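Local structure of proline dehydrogenase (3HAZ) at residues T42-I47 with V478-L483; N398-A403 with Q485-A490; G862-P865 with V870-H873. The protein probably oxidises proline to glutamate in two steps, pairing an FAD-dependent proline dehydrogenase with an NAD-dependent dehydrogenase of glutamate semialdehyde in one chain. All coordinates share one frame; numbering follows the deposited sequence.

Contact 1 of 3, residues T42-I47 with V478-L483; sequences TATRLI and VPVPAL
Ile47 overlaps Val480 and Leu483 with both ends of its branched side chain. Its CD1 lies 3.7 Å from CB of Leu483, while its CG2 approaches Leu483 CD1 at the same 3.7 Å, so the isoleucine touches the leucine both at its root and at one tip. Ile47 and Val480 pass alongside each other, pointing opposite ways, with Ile47 CG2 3.9 Å from Val480 CG2. With chi1 at -71°, CG2 of Ile47 stands opposite the backbone N, while CG1 lies anti to the carbonyl carbon and carries CD1 to Leu483. Thr44, one turn earlier, adds a looser touch, its CG2 4.3 Å from Val480 CG1; its hydroxyl is bonded to the carbonyl of His40. An alanine in place of Ile47 would probably leave Leu483 without its partner in 42-47 and Val480 with only the looser touch of Thr44, opening a gap beside the FAD-binding Phe469. Helix 33-50 thus packs on the short helical segment about 480-483 that follows the proline dehydrogenase barrel, where Lys147 of a neighbouring subunit packs on Val480. Between the two segments the contact is aliphatic, so it rests on close fit and exclusion of water rather than on directed bonds.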
loop_
_atom_site.group_PDB
_atom_site.type_symbol
_atom_site.label_atom_id
_atom_site.label_comp_id
_atom_site.label_asym_id
_atom_site.label_seq_id
_atom_site.Cartn_x
_atom_site.Cartn_y
_atom_site.Cartn_z
ATOM N N THR A 42 4.180 -32.313 35.845
ATOM C CA THR A 42 2.879 -32.974 35.893
ATOM C C THR A 42 2.124 -32.849 34.572
ATOM O O THR A 42 1.607 -33.837 34.041
ATOM C CB THR A 42 1.985 -32.401 37.020
ATOM O OG1 THR A 42 2.548 -32.730 38.295
ATOM C CG2 THR A 42 0.575 -32.980 36.942
ATOM N N ALA A 43 2.060 -31.630 34.046
ATOM C CA ALA A 43 1.323 -31.364 32.814
ATOM C C ALA A 43 1.943 -32.044 31.585
ATOM O O ALA A 43 1.221 -32.573 30.736
ATOM C CB ALA A 43 1.177 -29.858 32.590
ATOM N N THR A 44 3.272 -32.023 31.485
ATOM C CA THR A 44 3.951 -32.732 30.400
ATOM C C THR A 44 3.628 -34.229 30.458
ATOM O O THR A 44 3.357 -34.858 29.438
ATOM C CB THR A 44 5.483 -32.531 30.446
ATOM O OG1 THR A 44 5.790 -31.134 30.341
ATOM C CG2 THR A 44 6.160 -33.281 29.303
ATOM N N ARG A 45 3.646 -34.796 31.658
ATOM C CA ARG A 45 3.335 -36.209 31.822
ATOM C C ARG A 45 1.891 -36.527 31.427
ATOM O O ARG A 45 1.618 -37.577 30.846
ATOM C CB ARG A 45 3.624 -36.665 33.254
ATOM C CG ARG A 45 5.118 -36.684 33.594
ATOM C CD ARG A 45 5.365 -37.061 35.046
ATOM N NE ARG A 45 4.843 -38.383 35.386
ATOM C CZ ARG A 45 5.554 -39.507 35.333
ATOM N NH1 ARG A 45 6.822 -39.473 34.940
ATOM N NH2 ARG A 45 4.999 -40.668 35.667
ATOM N N LEU A 46 0.971 -35.622 31.745
ATOM C CA LEU A 46 -0.429 -35.819 31.383
ATOM C C LEU A 46 -0.589 -35.796 29.864
ATOM O O LEU A 46 -1.256 -36.651 29.291
ATOM C CB LEU A 46 -1.321 -34.761 32.038
ATOM C CG LEU A 46 -1.365 -34.728 33.573
ATOM C CD1 LEU A 46 -2.308 -33.639 34.067
ATOM C CD2 LEU A 46 -1.765 -36.075 34.156
ATOM N N ILE A 47 0.045 -34.826 29.218
ATOM C CA ILE A 47 -0.061 -34.674 27.768
ATOM C C ILE A 47 0.639 -35.813 27.009
ATOM O O ILE A 47 0.161 -36.258 25.967
ATOM C CB ILE A 47 0.482 -33.311 27.323
ATOM C CG1 ILE A 47 -0.469 -32.201 27.773
ATOM C CG2 ILE A 47 0.687 -33.274 25.811
ATOM C CD1 ILE A 47 0.169 -30.824 27.753
ATOM N N VAL A 478 0.810 -29.512 16.990
ATOM C CA VAL A 478 0.950 -28.646 18.155
ATOM C C VAL A 478 1.926 -29.263 19.144
ATOM O O VAL A 478 1.651 -30.324 19.700
ATOM C CB VAL A 478 -0.406 -28.418 18.856
ATOM C CG1 VAL A 478 -0.225 -27.538 20.084
ATOM C CG2 VAL A 478 -1.413 -27.803 17.882
ATOM N N PRO A 479 3.071 -28.601 19.358
ATOM C CA PRO A 479 4.117 -29.114 20.248
ATOM C C PRO A 479 3.644 -29.106 21.693
ATOM O O PRO A 479 2.863 -28.239 22.074
ATOM C CB PRO A 479 5.263 -28.105 20.076
ATOM C CG PRO A 479 4.928 -27.320 18.843
ATOM C CD PRO A 479 3.438 -27.306 18.762
ATOM N N VAL A 480 4.117 -30.061 22.485
ATOM C CA VAL A 480 3.761 -30.116 23.895
ATOM C C VAL A 480 3.975 -28.774 24.610
ATOM O O VAL A 480 3.102 -28.316 25.348
ATOM C CB VAL A 480 4.521 -31.237 24.621
ATOM C CG1 VAL A 480 4.270 -31.168 26.123
ATOM C CG2 VAL A 480 4.113 -32.599 24.061
ATOM N N PRO A 481 5.130 -28.129 24.387
ATOM C CA PRO A 481 5.355 -26.862 25.092
ATOM C C PRO A 481 4.285 -25.808 24.793
ATOM O O PRO A 481 4.027 -24.956 25.641
ATOM C CB PRO A 481 6.726 -26.417 24.574
ATOM C CG PRO A 481 7.402 -27.702 24.181
ATOM C CD PRO A 481 6.306 -28.534 23.595
ATOM N N ALA A 482 3.667 -25.880 23.618
ATOM C CA ALA A 482 2.609 -24.942 23.247
ATOM C C ALA A 482 1.350 -25.109 24.105
ATOM O O ALA A 482 0.664 -24.135 24.425
ATOM C CB ALA A 482 2.265 -25.088 21.770
ATOM N N LEU A 483 1.042 -26.349 24.462
ATOM C CA LEU A 483 -0.113 -26.632 25.301
ATOM C C LEU A 483 0.148 -26.165 26.726
ATOM O O LEU A 483 -0.770 -26.097 27.547
ATOM C CB LEU A 483 -0.416 -28.130 25.287
ATOM C CG LEU A 483 -0.595 -28.753 23.900
ATOM C CD1 LEU A 483 -0.538 -30.263 23.988
ATOM C CD2 LEU A 483 -1.903 -28.302 23.259
#

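Contact 2 of 3, residues N398-A403 with Q485-A490; sequences NALTVA and QRPADA. With FAD (flavin-adenine dinucleotide), chain C.
Leu400 reaches the 485-490 segment with its two methyls, which go to different parts of it. CD2 rests 3.3 Å from the backbone O of Gln485 and, more loosely, 4.3 Å from Pro487 CD on the proline ring. CD1 points to Arg486 instead and sits over one face of the guanidinium, 3.9 Å above its plane and displaced toward the rim, with Arg486 NH1 as the nearest atom at 4.1 Å. The bend at chi2 (44°) brings the arginine's end closer to the leucine than its first bond would suggest. Elsewhere the same guanidinium is held by polar partners, NH1 by the carbonyl of Leu484 and NE by a salt bridge to Glu36, bonds that would limit its rotation beneath CD1. Leu400 stands in the first turn of helix 399-409, which follows strand 390-395 of the beta/alpha (TIM-type) barrel of the proline dehydrogenase domain, and Asn398 is that helix's N-cap. OD1 of Asn398 accepts from Thr401 N at 2.9 Å, with an N-H...O angle of 165° and the donor above the carbonyl plane, and more weakly from Leu400 N. The other end of the amide serves the cofactor: Asn398 ND2 donates to phosphate oxygen O2A of FAD at 2.9 Å, nearly straight at 172°.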
loop_
_atom_site.group_PDB
_atom_site.type_symbol
_atom_site.label_atom_id
_atom_site.label_comp_id
_atom_site.label_asym_id
_atom_site.label_seq_id
_atom_site.Cartn_x
_atom_site.Cartn_y
_atom_site.Cartn_z
ATOM N N ASN A 398 -8.491 -30.172 30.482
ATOM C CA ASN A 398 -7.266 -29.457 30.139
ATOM C C ASN A 398 -6.127 -29.864 31.085
ATOM O O ASN A 398 -6.229 -29.660 32.293
ATOM C CB ASN A 398 -7.538 -27.950 30.209
ATOM C CG ASN A 398 -6.311 -27.107 29.899
ATOM O OD1 ASN A 398 -5.202 -27.414 30.329
ATOM N ND2 ASN A 398 -6.516 -26.024 29.160
ATOM N N ALA A 399 -5.055 -30.442 30.532
ATOM C CA ALA A 399 -3.930 -30.961 31.338
ATOM C C ALA A 399 -3.205 -29.893 32.160
ATOM O O ALA A 399 -2.782 -30.142 33.292
ATOM C CB ALA A 399 -2.931 -31.704 30.453
ATOM N N LEU A 400 -3.059 -28.708 31.583
ATOM C CA LEU A 400 -2.430 -27.595 32.282
ATOM C C LEU A 400 -3.320 -27.110 33.431
ATOM O O LEU A 400 -2.838 -26.821 34.529
ATOM C CB LEU A 400 -2.149 -26.443 31.318
ATOM C CG LEU A 400 -1.489 -25.211 31.949
ATOM C CD1 LEU A 400 -0.156 -25.576 32.602
ATOM C CD2 LEU A 400 -1.306 -24.104 30.919
ATOM N N THR A 401 -4.621 -27.020 33.174
ATOM C CA THR A 401 -5.560 -26.611 34.212
ATOM C C THR A 401 -5.511 -27.605 35.368
ATOM O O THR A 401 -5.429 -27.210 36.535
ATOM C CB THR A 401 -6.996 -26.515 33.673
ATOM O OG1 THR A 401 -7.012 -25.680 32.511
ATOM C CG2 THR A 401 -7.931 -25.932 34.722
ATOM N N VAL A 402 -5.555 -28.894 35.037
ATOM C CA VAL A 402 -5.496 -29.934 36.053
ATOM C C VAL A 402 -4.210 -29.826 36.870
ATOM O O VAL A 402 -4.258 -29.788 38.100
ATOM C CB VAL A 402 -5.589 -31.357 35.456
ATOM C CG1 VAL A 402 -5.282 -32.395 36.531
ATOM C CG2 VAL A 402 -6.974 -31.612 34.853
ATOM N N ALA A 403 -3.067 -29.778 36.186
ATOM C CA ALA A 403 -1.765 -29.717 36.863
ATOM C C ALA A 403 -1.655 -28.495 37.767
ATOM O O ALA A 403 -1.031 -28.547 38.827
ATOM C CB ALA A 403 -0.625 -29.712 35.843
ATOM N N GLN A 485 1.771 -23.216 27.619
ATOM C CA GLN A 485 1.887 -21.774 27.778
ATOM C C GLN A 485 0.983 -21.328 28.916
ATOM O O GLN A 485 -0.198 -21.681 28.951
ATOM C CB GLN A 485 1.469 -21.064 26.490
ATOM C CG GLN A 485 1.556 -19.546 26.559
ATOM C CD GLN A 485 0.624 -18.861 25.574
ATOM O OE1 GLN A 485 0.979 -17.850 24.963
ATOM N NE2 GLN A 485 -0.579 -19.412 25.412
ATOM N N ARG A 486 1.528 -20.561 29.852
ATOM C CA ARG A 486 0.700 -20.023 30.923
ATOM C C ARG A 486 -0.229 -18.921 30.410
ATOM O O ARG A 486 0.163 -18.110 29.567
ATOM C CB ARG A 486 1.556 -19.536 32.093
ATOM C CG ARG A 486 1.744 -20.581 33.196
ATOM C CD ARG A 486 2.063 -21.963 32.633
ATOM N NE ARG A 486 2.842 -22.774 33.568
ATOM C CZ ARG A 486 3.581 -23.823 33.215
ATOM N NH1 ARG A 486 3.643 -24.195 31.945
ATOM N NH2 ARG A 486 4.263 -24.502 34.131
ATOM N N PRO A 487 -1.478 -18.913 30.900
ATOM C CA PRO A 487 -2.491 -17.945 30.467
ATOM C C PRO A 487 -2.030 -16.499 30.643
ATOM O O PRO A 487 -2.243 -15.676 29.751
ATOM C CB PRO A 487 -3.679 -18.258 31.384
ATOM C CG PRO A 487 -3.522 -19.729 31.687
ATOM C CD PRO A 487 -2.037 -19.936 31.806
ATOM N N ALA A 488 -1.407 -16.199 31.775
ATOM C CA ALA A 488 -0.885 -14.861 32.028
ATOM C C ALA A 488 0.099 -14.419 30.944
ATOM O O ALA A 488 0.173 -13.238 30.610
ATOM C CB ALA A 488 -0.232 -14.789 33.407
ATOM N N ASP A 489 0.847 -15.367 30.388
ATOM C CA ASP A 489 1.835 -15.036 29.364
ATOM C C ASP A 489 1.203 -14.812 27.999
ATOM O O ASP A 489 1.830 -14.251 27.099
ATOM C CB ASP A 489 2.909 -16.119 29.285
ATOM C CG ASP A 489 3.794 -16.143 30.516
ATOM O OD1 ASP A 489 3.958 -15.073 31.145
ATOM O OD2 ASP A 489 4.316 -17.225 30.856
ATOM N N ALA A 490 -0.042 -15.252 27.848
ATOM C CA ALA A 490 -0.776 -15.038 26.610
ATOM C C ALA A 490 -1.421 -13.660 26.627
ATOM O O ALA A 490 -1.539 -13.006 25.590
ATOM C CB ALA A 490 -1.834 -16.123 26.425
HETATM P PA FAD C . -10.427 -25.936 27.462
HETATM O O1A FAD C . -10.016 -26.303 25.924
HETATM O O2A FAD C . -9.265 -25.650 28.302
HETATM O O5B FAD C . -11.377 -24.618 27.444
HETATM C C5B FAD C . -12.494 -24.625 26.601
HETATM C C4B FAD C . -13.411 -23.445 26.947
HETATM O O4B FAD C . -12.798 -22.082 27.277
HETATM C C3B FAD C . -14.770 -23.291 26.622
HETATM O O3B FAD C . -15.642 -24.393 26.804
HETATM C C2B FAD C . -15.119 -21.920 27.143
HETATM O O2B FAD C . -15.834 -21.858 28.363
HETATM C C1B FAD C . -13.846 -21.151 27.107
HETATM N N9A FAD C . -13.548 -20.382 25.913
HETATM C C8A FAD C . -13.318 -20.845 24.621
HETATM N N7A FAD C . -13.027 -19.761 23.837
HETATM C C5A FAD C . -13.074 -18.613 24.662
HETATM C C6A FAD C . -12.850 -17.152 24.380
HETATM N N6A FAD C . -12.518 -16.698 23.035
HETATM N N1A FAD C . -12.947 -16.267 25.348
HETATM C C2A FAD C . -13.255 -16.679 26.660
HETATM N N3A FAD C . -13.472 -18.082 26.930
HETATM C C4A FAD C . -13.370 -19.004 25.919
HETATM N N1 FAD C . -20.484 -25.849 31.430
HETATM C C2 FAD C . -21.565 -25.056 31.732
HETATM O O2 FAD C . -21.705 -23.832 31.115
HETATM N N3 FAD C . -22.562 -25.527 32.652
HETATM C C4 FAD C . -22.438 -26.760 33.229
HETATM O O4 FAD C . -23.375 -27.191 34.177
HETATM C C4X FAD C . -21.306 -27.589 32.919
HETATM N N5 FAD C . -21.152 -28.936 33.549
HETATM C C5X FAD C . -20.032 -29.742 33.225
HETATM C C6 FAD C . -19.888 -31.069 33.840
HETATM C C7 FAD C . -18.767 -31.869 33.519
HETATM C C7M FAD C . -18.640 -33.249 34.144
HETATM C C8 FAD C . -17.739 -31.372 32.574
HETATM C C8M FAD C . -16.513 -32.222 32.202
HETATM C C9 FAD C . -17.881 -30.102 31.988
HETATM C C9A FAD C . -19.051 -29.266 32.311
HETATM N N10 FAD C . -19.207 -27.942 31.703
HETATM C C10 FAD C . -20.353 -27.128 32.039
HETATM C "C1'" FAD C . -18.129 -27.315 30.874
HETATM C "C2'" FAD C . -18.224 -27.537 29.343
HETATM O "O2'" FAD C . -19.127 -28.601 29.059
HETATM C "C3'" FAD C . -16.813 -27.781 28.783
HETATM O "O3'" FAD C . -16.401 -29.113 29.065
HETATM C "C4'" FAD C . -15.745 -26.785 29.362
HETATM O "O4'" FAD C . -16.076 -25.440 29.384
HETATM C "C5'" FAD C . -14.338 -27.024 28.752
HETATM O "O5'" FAD C . -13.288 -26.573 29.594
HETATM P P FAD C . -11.841 -27.380 29.515
HETATM O O1P FAD C . -10.805 -26.775 30.673
HETATM O O2P FAD C . -12.071 -28.821 29.676
HETATM O O3P FAD C . -11.295 -27.206 27.986
#

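Contact 3 of 3, residues G862-P865 with V870-H873; sequences GPAP and VAPH
This is a backbone-led contact across the base of the loop of a beta-hairpin, formed by the antiparallel strands 857-861 and 873-876 in the aldehyde dehydrogenase part of the chain; His873 is the first residue of the latter. Its one hydrogen bond between the segments runs from Gly862 N to Pro872 O at 3.1 Å, almost linear, with an N-H...O angle of 168° and a C=O...N angle of 171°. Beside that bond, the methyl of Ala871 presses on the glycine backbone, with Ala871 CB 3.4 Å from Gly862 O. A CB on Gly862 would lie about 3.1 Å from Ala871 CB, a tight approach. Farther along the loop, the exposed Ala864 lays its own methyl against Ala871, CB to CB 4.1 Å. Within the returning arm, His873 ND1 donates to Ala871 O at 2.8 Å. The acceptor lies close to the imidazole plane at the ring's edge, whereas ND1 is tilted 47° out of the carbonyl plane. Ile823 packs on Ala871 and Pro872, helix 839-855 meets Val870 and His873 through Ile849, and the backbone of His873 bonds to Pro890, just before strand 891-897, and to Leu892 within it.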
loop_
_atom_site.group_PDB
_atom_site.type_symbol
_atom_site.label_atom_id
_atom_site.label_comp_id
_atom_site.label_asym_id
_atom_site.label_seq_id
_atom_site.Cartn_x
_atom_site.Cartn_y
_atom_site.Cartn_z
ATOM N N GLY A 862 -56.311 -21.300 23.047
ATOM C CA GLY A 862 -55.911 -20.829 24.360
ATOM C C GLY A 862 -57.010 -20.070 25.081
ATOM O O GLY A 862 -57.995 -19.669 24.469
ATOM N N PRO A 863 -56.845 -19.881 26.398
ATOM C CA PRO A 863 -57.766 -19.115 27.242
ATOM C C PRO A 863 -57.412 -17.635 27.214
ATOM O O PRO A 863 -56.264 -17.271 27.466
ATOM C CB PRO A 863 -57.510 -19.679 28.648
ATOM C CG PRO A 863 -56.477 -20.799 28.474
ATOM C CD PRO A 863 -55.782 -20.515 27.191
ATOM N N ALA A 864 -58.386 -16.791 26.913
ATOM C CA ALA A 864 -58.142 -15.361 26.814
ATOM C C ALA A 864 -58.880 -14.621 27.918
ATOM O O ALA A 864 -59.987 -15.003 28.290
ATOM C CB ALA A 864 -58.576 -14.845 25.450
ATOM N N PRO A 865 -58.261 -13.557 28.447
ATOM C CA PRO A 865 -58.892 -12.715 29.466
ATOM C C PRO A 865 -60.000 -11.897 28.830
ATOM O O PRO A 865 -59.952 -11.653 27.621
ATOM C CB PRO A 865 -57.761 -11.767 29.897
ATOM C CG PRO A 865 -56.510 -12.261 29.209
ATOM C CD PRO A 865 -56.963 -13.022 28.014
ATOM N N VAL A 870 -57.176 -11.896 22.040
ATOM C CA VAL A 870 -57.328 -13.140 21.295
ATOM C C VAL A 870 -56.135 -14.051 21.592
ATOM O O VAL A 870 -54.990 -13.665 21.384
ATOM C CB VAL A 870 -57.424 -12.889 19.783
ATOM C CG1 VAL A 870 -57.552 -14.208 19.041
ATOM C CG2 VAL A 870 -58.611 -11.988 19.474
ATOM N N ALA A 871 -56.406 -15.252 22.092
ATOM C CA ALA A 871 -55.350 -16.189 22.461
ATOM C C ALA A 871 -54.778 -16.911 21.241
ATOM O O ALA A 871 -55.411 -16.962 20.189
ATOM C CB ALA A 871 -55.873 -17.205 23.491
ATOM N N PRO A 872 -53.570 -17.472 21.381
ATOM C CA PRO A 872 -53.005 -18.298 20.311
ATOM C C PRO A 872 -53.948 -19.435 19.915
ATOM O O PRO A 872 -54.575 -20.080 20.760
ATOM C CB PRO A 872 -51.721 -18.853 20.941
ATOM C CG PRO A 872 -51.328 -17.807 21.939
ATOM C CD PRO A 872 -52.633 -17.315 22.509
ATOM N N HIS A 873 -54.068 -19.654 18.615
ATOM C CA HIS A 873 -54.866 -20.747 18.097
ATOM C C HIS A 873 -54.025 -21.508 17.090
ATOM O O HIS A 873 -53.243 -20.914 16.352
ATOM C CB HIS A 873 -56.137 -20.220 17.420
ATOM C CG HIS A 873 -57.245 -19.889 18.372
ATOM N ND1 HIS A 873 -57.231 -18.767 19.172
ATOM C CD2 HIS A 873 -58.413 -20.523 18.636
ATOM C CE1 HIS A 873 -58.335 -18.728 19.896
ATOM N NE2 HIS A 873 -59.068 -19.784 19.591
#

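From the N terminus, helix 33-50 supplies the first half of contact 1, which closes only at 478-483, after the chain has passed through the parallel barrel of the proline dehydrogenase domain. Contact 2 opens inside that span, at 398-403, and closes beyond it at 485-490, so the two cross. Their centres are 10 Å apart and they touch directly, Ala43 CB lying 3.7 Å from Ala403 CB. Together they tie helix 33-50, helix 399-409 and the chain following the barrel into one cluster beside FAD. Contact 3 closes the short loop of a hairpin much later, between 862-865 and 870-873, in series with both and about 45 Å from contact 2 at the nearest atoms.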